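Long-range contacts in bacterial leucyl aminopeptidase (PDB 6ESL), which probably cleaves amino acids, leucine among them, from the N-termini of peptides as a secreted zinc aminopeptidase of Legionella pneumophila: residues A32-I40 / I50-L60; Q188-I199 / F244-A255. All blocks are in the same frame, centred on the assembly; numbering follows the deposited sequence.

Contact 1: A32-I40 / I50-L60; sequences AKITVPHKI and IDVLSSDVETL
Val36 splits its two methyl groups between neighbouring side chains of helix 57-67: CG1 lies 3.6 Å from Thr59 CG2, while CG2 lies 3.8 Å from Leu60 CD2. The side chains of Val36 and Thr59 slide past one another in opposite senses, and Asp56, just ahead of the helix, passes Val36 in the same manner, so the valine rests against the first turn of the helix. Leu60 CD2 also meets Ile34 CG2, 3.9 Å away, the two side chains being roughly perpendicular. From its other branch Ile34 reaches Ile50 tip to tip, CD1 to CD1, at 3.8 Å.

Beside these apolar groups stands the ring of His38. With chi1 at 64°, its CG sits between the backbone N and the carbonyl carbon, and ND1 can turn back to donate to Val36 O (2.8 Å), almost in line with that carbonyl. The bond ties the imidazole to the backbone two residues earlier and limits its rotation. One ring face receives Ile34 CG2, offset toward the rim, and the ring edge meets Ile50 CG2. Closer to the backbone, His38 CB packs on Val52 CG1 at 3.6 Å.

Beyond the histidine the backbones pair. Lys39 N donates to Asp51 O (3.0 Å) and Asp51 N to Lys39 O (2.9 Å), and the Asp51 carboxylate turns to Gln23 on strand 21-27. This is the open end of a beta hairpin, strands 39-43 and 47-53, in the small antiparallel sheet of the N-terminal region, with helix 57-67 following after a short 3-10 segment, 54-56.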
loop_
_atom_site.group_PDB
_atom_site.type_symbol
_atom_site.label_atom_id
_atom_site.label_comp_id
_atom_site.label_asym_id
_atom_site.label_seq_id
_atom_site.Cartn_x
_atom_site.Cartn_y
_atom_site.Cartn_z
ATOM N N ALA B 32 9.906 17.310 22.099
ATOM C CA ALA B 32 11.135 18.051 22.318
ATOM C C ALA B 32 10.976 19.586 22.222
ATOM O O ALA B 32 11.729 20.278 22.843
ATOM C CB ALA B 32 12.238 17.558 21.386
ATOM N N LYS B 33 10.000 20.092 21.473
ATOM C CA LYS B 33 9.848 21.516 21.254
ATOM C C LYS B 33 8.806 22.171 22.149
ATOM O O LYS B 33 8.655 23.374 22.114
ATOM C CB LYS B 33 9.508 21.803 19.780
ATOM C CG LYS B 33 10.452 21.174 18.716
ATOM C CD LYS B 33 11.860 21.790 18.590
ATOM C CE LYS B 33 11.893 23.241 18.035
ATOM N NZ LYS B 33 13.143 24.055 18.347
ATOM N N ILE B 34 8.123 21.395 22.989
ATOM C CA ILE B 34 7.042 21.962 23.818
ATOM C C ILE B 34 7.617 22.827 24.891
ATOM O O ILE B 34 8.493 22.384 25.620
ATOM C CB ILE B 34 6.147 20.849 24.454
ATOM C CG1 ILE B 34 5.409 20.124 23.380
ATOM C CG2 ILE B 34 5.152 21.462 25.458
ATOM C CD1 ILE B 34 4.685 18.849 23.796
ATOM N N THR B 35 7.138 24.061 25.008
ATOM C CA THR B 35 7.507 24.945 26.135
ATOM C C THR B 35 6.371 25.431 27.042
ATOM O O THR B 35 6.635 26.104 28.041
ATOM C CB THR B 35 8.272 26.198 25.671
ATOM O OG1 THR B 35 7.427 27.003 24.854
ATOM C CG2 THR B 35 9.519 25.776 24.888
ATOM N N VAL B 36 5.117 25.110 26.735
ATOM C CA VAL B 36 4.067 25.296 27.733
ATOM C C VAL B 36 4.353 24.364 28.951
ATOM O O VAL B 36 4.993 23.295 28.820
ATOM C CB VAL B 36 2.635 25.066 27.144
ATOM C CG1 VAL B 36 2.394 25.869 25.836
ATOM C CG2 VAL B 36 2.355 23.634 26.864
ATOM N N PRO B 37 3.876 24.747 30.132
ATOM C CA PRO B 37 3.954 23.828 31.278
ATOM C C PRO B 37 3.285 22.472 31.019
ATOM O O PRO B 37 2.214 22.399 30.384
ATOM C CB PRO B 37 3.223 24.593 32.391
ATOM C CG PRO B 37 3.123 26.034 31.958
ATOM C CD PRO B 37 3.228 26.033 30.458
ATOM N N HIS B 38 3.941 21.401 31.418
ATOM C CA HIS B 38 3.450 20.059 31.162
ATOM C C HIS B 38 4.144 19.040 32.058
ATOM O O HIS B 38 5.301 19.240 32.429
ATOM C CB HIS B 38 3.587 19.657 29.653
ATOM C CG HIS B 38 5.005 19.571 29.152
ATOM N ND1 HIS B 38 5.827 20.678 29.025
ATOM C CD2 HIS B 38 5.742 18.503 28.756
ATOM C CE1 HIS B 38 7.015 20.294 28.585
ATOM N NE2 HIS B 38 6.990 18.980 28.411
ATOM N N LYS B 39 3.451 17.968 32.414
ATOM C CA LYS B 39 4.011 16.901 33.182
ATOM C C LYS B 39 4.107 15.724 32.307
ATOM O O LYS B 39 3.183 15.429 31.584
ATOM C CB LYS B 39 3.107 16.474 34.360
ATOM C CG LYS B 39 2.917 17.447 35.458
ATOM C CD LYS B 39 1.965 16.905 36.574
ATOM C CE LYS B 39 1.817 17.938 37.706
ATOM N NZ LYS B 39 0.917 17.570 38.833
ATOM N N ILE B 40 5.214 15.019 32.396
ATOM C CA ILE B 40 5.388 13.786 31.667
ATOM C C ILE B 40 4.744 12.703 32.502
ATOM O O ILE B 40 5.097 12.547 33.647
ATOM C CB ILE B 40 6.855 13.403 31.460
ATOM C CG1 ILE B 40 7.731 14.595 30.986
ATOM C CG2 ILE B 40 6.955 12.219 30.528
ATOM C CD1 ILE B 40 7.177 15.369 29.831
ATOM N N ILE B 50 1.730 13.405 27.939
ATOM C CA ILE B 50 1.886 14.538 28.772
ATOM C C ILE B 50 0.539 15.022 29.297
ATOM O O ILE B 50 -0.498 14.727 28.699
ATOM C CB ILE B 50 2.569 15.725 28.042
ATOM C CG1 ILE B 50 1.734 16.261 26.848
ATOM C CG2 ILE B 50 3.941 15.278 27.523
ATOM C CD1 ILE B 50 2.241 17.588 26.352
ATOM N N ASP B 51 0.594 15.712 30.404
ATOM C CA ASP B 51 -0.549 16.370 30.964
ATOM C C ASP B 51 -0.351 17.839 30.773
ATOM O O ASP B 51 0.725 18.372 31.150
ATOM C CB ASP B 51 -0.596 16.079 32.519
ATOM C CG ASP B 51 -1.797 16.682 33.170
ATOM O OD1 ASP B 51 -1.761 17.858 33.529
ATOM O OD2 ASP B 51 -2.841 16.019 33.200
ATOM N N VAL B 52 -1.385 18.529 30.365
ATOM C CA VAL B 52 -1.315 19.953 30.177
ATOM C C VAL B 52 -2.632 20.592 30.498
ATOM O O VAL B 52 -3.606 19.927 30.575
ATOM C CB VAL B 52 -1.015 20.295 28.713
ATOM C CG1 VAL B 52 0.293 19.690 28.307
ATOM C CG2 VAL B 52 -2.128 19.794 27.815
ATOM N N LEU B 53 -2.650 21.886 30.715
ATOM C CA LEU B 53 -3.897 22.586 30.905
ATOM C C LEU B 53 -4.642 22.602 29.577
ATOM O O LEU B 53 -4.029 22.726 28.545
ATOM C CB LEU B 53 -3.656 24.025 31.248
ATOM C CG LEU B 53 -3.113 24.460 32.596
ATOM C CD1 LEU B 53 -3.364 25.937 32.696
ATOM C CD2 LEU B 53 -3.824 23.723 33.694
ATOM N N SER B 54 -5.968 22.568 29.590
ATOM C CA SER B 54 -6.764 22.624 28.359
ATOM C C SER B 54 -6.629 23.928 27.596
ATOM O O SER B 54 -6.783 23.973 26.407
ATOM C CB SER B 54 -8.231 22.294 28.579
ATOM O OG SER B 54 -8.837 23.259 29.359
ATOM N N SER B 55 -6.385 24.993 28.316
ATOM C CA SER B 55 -6.172 26.286 27.761
ATOM C C SER B 55 -4.889 26.373 26.925
ATOM O O SER B 55 -4.685 27.334 26.281
ATOM C CB SER B 55 -6.121 27.309 28.894
ATOM O OG SER B 55 -5.054 27.048 29.732
ATOM N N ASP B 56 -4.001 25.406 27.019
ATOM C CA ASP B 56 -2.737 25.389 26.275
ATOM C C ASP B 56 -2.756 24.448 25.071
ATOM O O ASP B 56 -1.747 24.400 24.352
ATOM C CB ASP B 56 -1.550 25.006 27.232
ATOM C CG ASP B 56 -1.217 26.044 28.206
ATOM O OD1 ASP B 56 -1.393 27.246 27.977
ATOM O OD2 ASP B 56 -0.731 25.704 29.323
ATOM N N VAL B 57 -3.837 23.697 24.840
ATOM C CA VAL B 57 -3.890 22.704 23.785
ATOM C C VAL B 57 -3.762 23.328 22.411
ATOM O O VAL B 57 -3.104 22.776 21.569
ATOM C CB VAL B 57 -5.152 21.810 23.903
ATOM C CG1 VAL B 57 -5.409 20.973 22.716
ATOM C CG2 VAL B 57 -5.056 20.917 25.157
ATOM N N GLU B 58 -4.443 24.403 22.157
ATOM C CA GLU B 58 -4.421 25.079 20.851
ATOM C C GLU B 58 -2.989 25.600 20.524
ATOM O O GLU B 58 -2.545 25.567 19.387
ATOM C CB GLU B 58 -5.404 26.296 20.883
ATOM C CG GLU B 58 -5.749 26.740 19.468
ATOM C CD GLU B 58 -7.037 27.518 19.413
ATOM O OE1 GLU B 58 -6.904 28.740 19.438
ATOM O OE2 GLU B 58 -8.151 26.902 19.349
ATOM N N THR B 59 -2.306 26.059 21.536
ATOM C CA THR B 59 -0.879 26.399 21.447
ATOM C C THR B 59 -0.076 25.245 20.907
ATOM O O THR B 59 0.772 25.455 19.966
ATOM C CB THR B 59 -0.364 26.936 22.761
ATOM O OG1 THR B 59 -1.037 28.158 23.039
ATOM C CG2 THR B 59 1.112 27.223 22.706
ATOM N N LEU B 60 -0.401 24.014 21.365
ATOM C CA LEU B 60 0.291 22.850 20.874
ATOM C C LEU B 60 -0.091 22.488 19.450
ATOM O O LEU B 60 0.673 21.881 18.762
ATOM C CB LEU B 60 0.117 21.619 21.792
ATOM C CG LEU B 60 0.610 21.896 23.247
ATOM C CD1 LEU B 60 0.542 20.617 24.092
ATOM C CD2 LEU B 60 2.049 22.420 23.280
#

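Contact 2: Q188-I199 / F244-A255; sequences QPSLVTVIGKDI and FKRPIYFIWYAA
Thr193 has OG1 placed between its backbone N and carbonyl carbon (chi1 74°), which turns the hydroxyl toward Phe250 O, though the modelled separation of OG1 from that oxygen, 2.5 Å, is too short to be trusted in detail. The same carbonyl accepts Thr193 N at 3.0 Å in a bent bond. The other branch, CG2, meets the indole of Trp252 at its edge, in plane, 3.6 Å from CZ3. Val194 follows another course: CG2 extends opposite the backbone N and comes over the centre of the Tyr249 ring, 3.7 Å from the centroid and 14° off the normal, a CH-pi contact. Edge-to-face packing with Phe270 engages the same tyrosine.

These residues belong to strands 188-195 and 248-253, antiparallel neighbours in the eight-stranded mixed sheet of the M28 peptidase domain, their axes at 161°. Leu191, Thr193, Ile195, Phe250 and Trp252 share one face, where helix 220-239 covers Ile195 and Trp252. Leu191 lies alongside the indole, CD2 to CE3 3.6 Å, and Trp252 NE1 donates to Ser227 O of that helix.

At the end nearer the zinc site, side chains replace backbone pairing: Ser190 OG accepts Ala254 N in a nearly straight bond of 2.9 Å, and Gln188 OE1 accepts Ala255 N at 3.1 Å. Gln188 NE2 is held by Arg146 O and Gly153 O. At the far end a water donates to both Ile195 O and Arg246 O, and Pro247 CG packs against Ile199 O.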
loop_
_atom_site.group_PDB
_atom_site.type_symbol
_atom_site.label_atom_id
_atom_site.label_comp_id
_atom_site.label_asym_id
_atom_site.label_seq_id
_atom_site.Cartn_x
_atom_site.Cartn_y
_atom_site.Cartn_z
ATOM N N GLN B 188 22.658 -25.860 -9.325
ATOM C CA GLN B 188 22.499 -24.501 -9.962
ATOM C C GLN B 188 22.828 -23.350 -9.017
ATOM O O GLN B 188 22.176 -23.212 -7.967
ATOM C CB GLN B 188 21.072 -24.326 -10.489
ATOM C CG GLN B 188 20.681 -23.063 -11.239
ATOM C CD GLN B 188 19.210 -23.096 -11.532
ATOM O OE1 GLN B 188 18.390 -22.924 -10.575
ATOM N NE2 GLN B 188 18.813 -23.341 -12.818
ATOM N N PRO B 189 23.829 -22.531 -9.337
ATOM C CA PRO B 189 24.101 -21.316 -8.587
ATOM C C PRO B 189 23.190 -20.205 -8.995
ATOM O O PRO B 189 22.611 -20.231 -10.137
ATOM C CB PRO B 189 25.498 -20.935 -9.002
ATOM C CG PRO B 189 25.661 -21.509 -10.364
ATOM C CD PRO B 189 24.668 -22.602 -10.589
ATOM N N SER B 190 23.018 -19.238 -8.055
ATOM C CA SER B 190 22.487 -17.982 -8.416
ATOM C C SER B 190 23.581 -17.105 -9.150
ATOM O O SER B 190 24.753 -17.112 -8.787
ATOM C CB SER B 190 21.852 -17.230 -7.250
ATOM O OG SER B 190 20.699 -17.884 -6.681
ATOM N N LEU B 191 23.129 -16.313 -10.124
ATOM C CA LEU B 191 23.976 -15.354 -10.867
ATOM C C LEU B 191 23.741 -13.955 -10.356
ATOM O O LEU B 191 22.627 -13.422 -10.442
ATOM C CB LEU B 191 23.654 -15.379 -12.326
ATOM C CG LEU B 191 24.362 -14.288 -13.199
ATOM C CD1 LEU B 191 25.896 -14.412 -13.051
ATOM C CD2 LEU B 191 23.861 -14.470 -14.624
ATOM N N VAL B 192 24.769 -13.382 -9.774
ATOM C CA VAL B 192 24.715 -12.024 -9.320
ATOM C C VAL B 192 25.627 -11.208 -10.279
ATOM O O VAL B 192 26.814 -11.607 -10.582
ATOM C CB VAL B 192 25.233 -11.830 -7.906
ATOM C CG1 VAL B 192 25.244 -10.351 -7.503
ATOM C CG2 VAL B 192 24.359 -12.610 -6.902
ATOM N N THR B 193 25.075 -10.102 -10.769
ATOM C CA THR B 193 25.759 -9.211 -11.695
ATOM C C THR B 193 25.686 -7.801 -11.130
ATOM O O THR B 193 24.785 -7.487 -10.353
ATOM C CB THR B 193 25.111 -9.236 -13.091
ATOM O OG1 THR B 193 23.874 -8.515 -13.061
ATOM C CG2 THR B 193 24.848 -10.669 -13.528
ATOM N N VAL B 194 26.629 -6.952 -11.517
ATOM C CA VAL B 194 26.664 -5.591 -10.976
ATOM C C VAL B 194 27.215 -4.608 -11.967
ATOM O O VAL B 194 28.205 -4.933 -12.673
ATOM C CB VAL B 194 27.391 -5.500 -9.599
ATOM C CG1 VAL B 194 28.861 -5.891 -9.679
ATOM C CG2 VAL B 194 27.198 -4.135 -8.954
ATOM N N ILE B 195 26.567 -3.440 -12.033
ATOM C CA ILE B 195 27.016 -2.312 -12.851
ATOM C C ILE B 195 27.341 -1.197 -11.892
ATOM O O ILE B 195 26.433 -0.700 -11.234
ATOM C CB ILE B 195 25.969 -1.871 -13.897
ATOM C CG1 ILE B 195 25.703 -3.033 -14.861
ATOM C CG2 ILE B 195 26.496 -0.701 -14.743
ATOM C CD1 ILE B 195 24.351 -2.949 -15.553
ATOM N N GLY B 196 28.639 -0.820 -11.824
ATOM C CA GLY B 196 29.128 0.127 -10.806
ATOM C C GLY B 196 29.688 -0.596 -9.590
ATOM O O GLY B 196 29.373 -0.254 -8.423
ATOM N N LYS B 197 30.527 -1.590 -9.860
ATOM C CA LYS B 197 31.059 -2.503 -8.843
ATOM C C LYS B 197 31.753 -1.827 -7.675
ATOM O O LYS B 197 31.689 -2.348 -6.576
ATOM C CB LYS B 197 32.013 -3.500 -9.447
ATOM C CG LYS B 197 33.359 -2.885 -9.833
ATOM C CD LYS B 197 34.108 -3.728 -10.845
ATOM C CE LYS B 197 35.582 -3.334 -10.912
ATOM N NZ LYS B 197 36.390 -4.425 -11.469
ATOM N N ASP B 198 32.399 -0.683 -7.914
ATOM C CA ASP B 198 33.117 0.050 -6.848
ATOM C C ASP B 198 32.332 1.112 -6.078
ATOM O O ASP B 198 32.869 1.717 -5.170
ATOM C CB ASP B 198 34.441 0.628 -7.389
ATOM C CG ASP B 198 35.335 -0.449 -7.927
ATOM O OD1 ASP B 198 35.441 -1.457 -7.199
ATOM O OD2 ASP B 198 35.875 -0.349 -9.064
ATOM N N ILE B 199 31.066 1.315 -6.406
ATOM C CA ILE B 199 30.329 2.405 -5.810
ATOM C C ILE B 199 29.788 1.987 -4.416
ATOM O O ILE B 199 29.075 0.963 -4.273
ATOM C CB ILE B 199 29.178 2.859 -6.746
ATOM C CG1 ILE B 199 29.776 3.266 -8.126
ATOM C CG2 ILE B 199 28.335 3.963 -6.091
ATOM C CD1 ILE B 199 28.759 3.642 -9.182
ATOM N N PHE B 244 26.165 6.204 -12.425
ATOM C CA PHE B 244 25.068 6.312 -11.492
ATOM C C PHE B 244 25.623 6.609 -10.122
ATOM O O PHE B 244 26.819 6.409 -9.911
ATOM C CB PHE B 244 24.235 5.024 -11.562
ATOM C CG PHE B 244 23.550 4.838 -12.909
ATOM C CD1 PHE B 244 22.457 5.631 -13.259
ATOM C CD2 PHE B 244 24.005 3.905 -13.802
ATOM C CE1 PHE B 244 21.821 5.480 -14.482
ATOM C CE2 PHE B 244 23.370 3.738 -15.021
ATOM C CZ PHE B 244 22.278 4.530 -15.365
ATOM N N LYS B 245 24.793 7.121 -9.226
ATOM C CA LYS B 245 25.164 7.315 -7.822
ATOM C C LYS B 245 25.113 6.054 -6.946
ATOM O O LYS B 245 25.413 6.139 -5.757
ATOM C CB LYS B 245 24.262 8.365 -7.195
ATOM C CG LYS B 245 24.538 9.752 -7.762
ATOM C CD LYS B 245 23.508 10.731 -7.210
ATOM C CE LYS B 245 23.634 10.911 -5.703
ATOM N NZ LYS B 245 22.650 11.983 -5.330
ATOM N N ARG B 246 24.664 4.910 -7.496
ATOM C CA ARG B 246 24.503 3.648 -6.723
ATOM C C ARG B 246 24.863 2.484 -7.618
ATOM O O ARG B 246 24.660 2.562 -8.825
ATOM C CB ARG B 246 23.036 3.447 -6.196
ATOM C CG ARG B 246 22.508 4.546 -5.310
ATOM C CD ARG B 246 21.052 4.353 -5.040
ATOM N NE ARG B 246 20.584 5.376 -4.113
ATOM C CZ ARG B 246 20.798 5.393 -2.787
ATOM N NH1 ARG B 246 21.521 4.470 -2.171
ATOM N NH2 ARG B 246 20.348 6.368 -2.049
ATOM N N PRO B 247 25.398 1.396 -7.034
ATOM C CA PRO B 247 25.548 0.189 -7.857
ATOM C C PRO B 247 24.142 -0.381 -8.208
ATOM O O PRO B 247 23.171 -0.254 -7.420
ATOM C CB PRO B 247 26.300 -0.763 -6.953
ATOM C CG PRO B 247 26.031 -0.292 -5.568
ATOM C CD PRO B 247 25.665 1.147 -5.601
ATOM N N ILE B 248 24.077 -0.998 -9.381
ATOM C CA ILE B 248 22.885 -1.620 -9.891
ATOM C C ILE B 248 23.114 -3.133 -10.025
ATOM O O ILE B 248 23.948 -3.573 -10.859
ATOM C CB ILE B 248 22.490 -1.033 -11.253
ATOM C CG1 ILE B 248 22.086 0.435 -11.112
ATOM C CG2 ILE B 248 21.324 -1.796 -11.848
ATOM C CD1 ILE B 248 22.128 1.161 -12.462
ATOM N N TYR B 249 22.322 -3.941 -9.316
ATOM C CA TYR B 249 22.527 -5.376 -9.512
ATOM C C TYR B 249 21.417 -5.973 -10.384
ATOM O O TYR B 249 20.254 -5.752 -10.156
ATOM C CB TYR B 249 22.656 -6.141 -8.174
ATOM C CG TYR B 249 23.891 -5.893 -7.314
ATOM C CD1 TYR B 249 23.914 -4.899 -6.397
ATOM C CD2 TYR B 249 25.016 -6.776 -7.377
ATOM C CE1 TYR B 249 25.040 -4.688 -5.566
ATOM C CE2 TYR B 249 26.132 -6.600 -6.577
ATOM C CZ TYR B 249 26.134 -5.564 -5.664
ATOM O OH TYR B 249 27.175 -5.391 -4.809
ATOM N N PHE B 250 21.806 -6.789 -11.312
ATOM C CA PHE B 250 20.932 -7.707 -11.974
ATOM C C PHE B 250 21.164 -9.133 -11.517
ATOM O O PHE B 250 22.241 -9.629 -11.604
ATOM C CB PHE B 250 20.953 -7.595 -13.518
ATOM C CG PHE B 250 20.388 -6.308 -14.024
ATOM C CD1 PHE B 250 21.229 -5.170 -14.116
ATOM C CD2 PHE B 250 19.048 -6.195 -14.474
ATOM C CE1 PHE B 250 20.703 -3.955 -14.611
ATOM C CE2 PHE B 250 18.525 -5.006 -14.972
ATOM C CZ PHE B 250 19.340 -3.887 -15.021
ATOM N N ILE B 251 20.101 -9.804 -11.019
ATOM C CA ILE B 251 20.277 -11.080 -10.385
ATOM C C ILE B 251 19.316 -12.090 -10.957
ATOM O O ILE B 251 18.122 -11.822 -10.990
ATOM C CB ILE B 251 20.085 -10.946 -8.839
ATOM C CG1 ILE B 251 20.957 -9.822 -8.307
ATOM C CG2 ILE B 251 20.421 -12.286 -8.162
ATOM C CD1 ILE B 251 21.152 -9.726 -6.806
ATOM N N TRP B 252 19.813 -13.280 -11.310
ATOM C CA TRP B 252 18.993 -14.376 -11.694
ATOM C C TRP B 252 19.115 -15.455 -10.619
ATOM O O TRP B 252 20.143 -16.095 -10.501
ATOM C CB TRP B 252 19.346 -14.920 -13.026
ATOM C CG TRP B 252 19.058 -13.941 -14.220
ATOM C CD1 TRP B 252 17.981 -13.950 -15.039
ATOM C CD2 TRP B 252 19.857 -12.815 -14.640
ATOM N NE1 TRP B 252 18.051 -12.929 -15.952
ATOM C CE2 TRP B 252 19.189 -12.220 -15.731
ATOM C CE3 TRP B 252 21.067 -12.237 -14.193
ATOM C CZ2 TRP B 252 19.723 -11.090 -16.420
ATOM C CZ3 TRP B 252 21.559 -11.083 -14.875
ATOM C CH2 TRP B 252 20.893 -10.541 -15.957
ATOM N N TYR B 253 18.034 -15.673 -9.846
ATOM C CA TYR B 253 18.125 -16.563 -8.743
ATOM C C TYR B 253 17.959 -18.012 -9.175
ATOM O O TYR B 253 17.154 -18.285 -10.005
ATOM C CB TYR B 253 16.986 -16.250 -7.712
ATOM C CG TYR B 253 16.948 -14.840 -7.296
ATOM C CD1 TYR B 253 17.927 -14.326 -6.380
ATOM C CD2 TYR B 253 15.939 -13.992 -7.730
ATOM C CE1 TYR B 253 17.839 -13.020 -5.917
ATOM C CE2 TYR B 253 15.916 -12.648 -7.364
ATOM C CZ TYR B 253 16.841 -12.180 -6.456
ATOM O OH TYR B 253 16.777 -10.879 -6.068
ATOM N N ALA B 254 18.710 -18.905 -8.543
ATOM C CA ALA B 254 18.534 -20.325 -8.651
ATOM C C ALA B 254 17.388 -20.792 -7.746
ATOM O O ALA B 254 17.099 -20.147 -6.714
ATOM C CB ALA B 254 19.815 -21.009 -8.155
ATOM N N ALA B 255 16.768 -21.925 -8.128
ATOM C CA ALA B 255 16.016 -22.708 -7.200
ATOM C C ALA B 255 14.858 -21.945 -6.505
ATOM O O ALA B 255 14.513 -22.219 -5.345
ATOM C CB ALA B 255 16.966 -23.359 -6.133
HETATM O O HOH W 1 25.815 1.839 -11.151
#

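How the contacts relate
Contact 1 and contact 2 come in series along the chain, the first closing well before the second opens, and they lie on opposite sides of the chain's centre. Their centres are 52 Å apart and their nearest atoms about 27 Å, with no touch between them. Nor do they share a sheet: 32-40 / 50-60 lies in the small four-stranded antiparallel sheet, 188-199 / 244-255 in the eight-stranded mixed sheet of the peptidase domain, where the Tyr253 side chain comes within about 9 Å of a zinc ion. Contact 1 instead borders the second subunit, whose Asp214 and Arg258 bond to Glu58 and Ser54. The N-terminal region of one chain thus meets the peptidase domain of its partner.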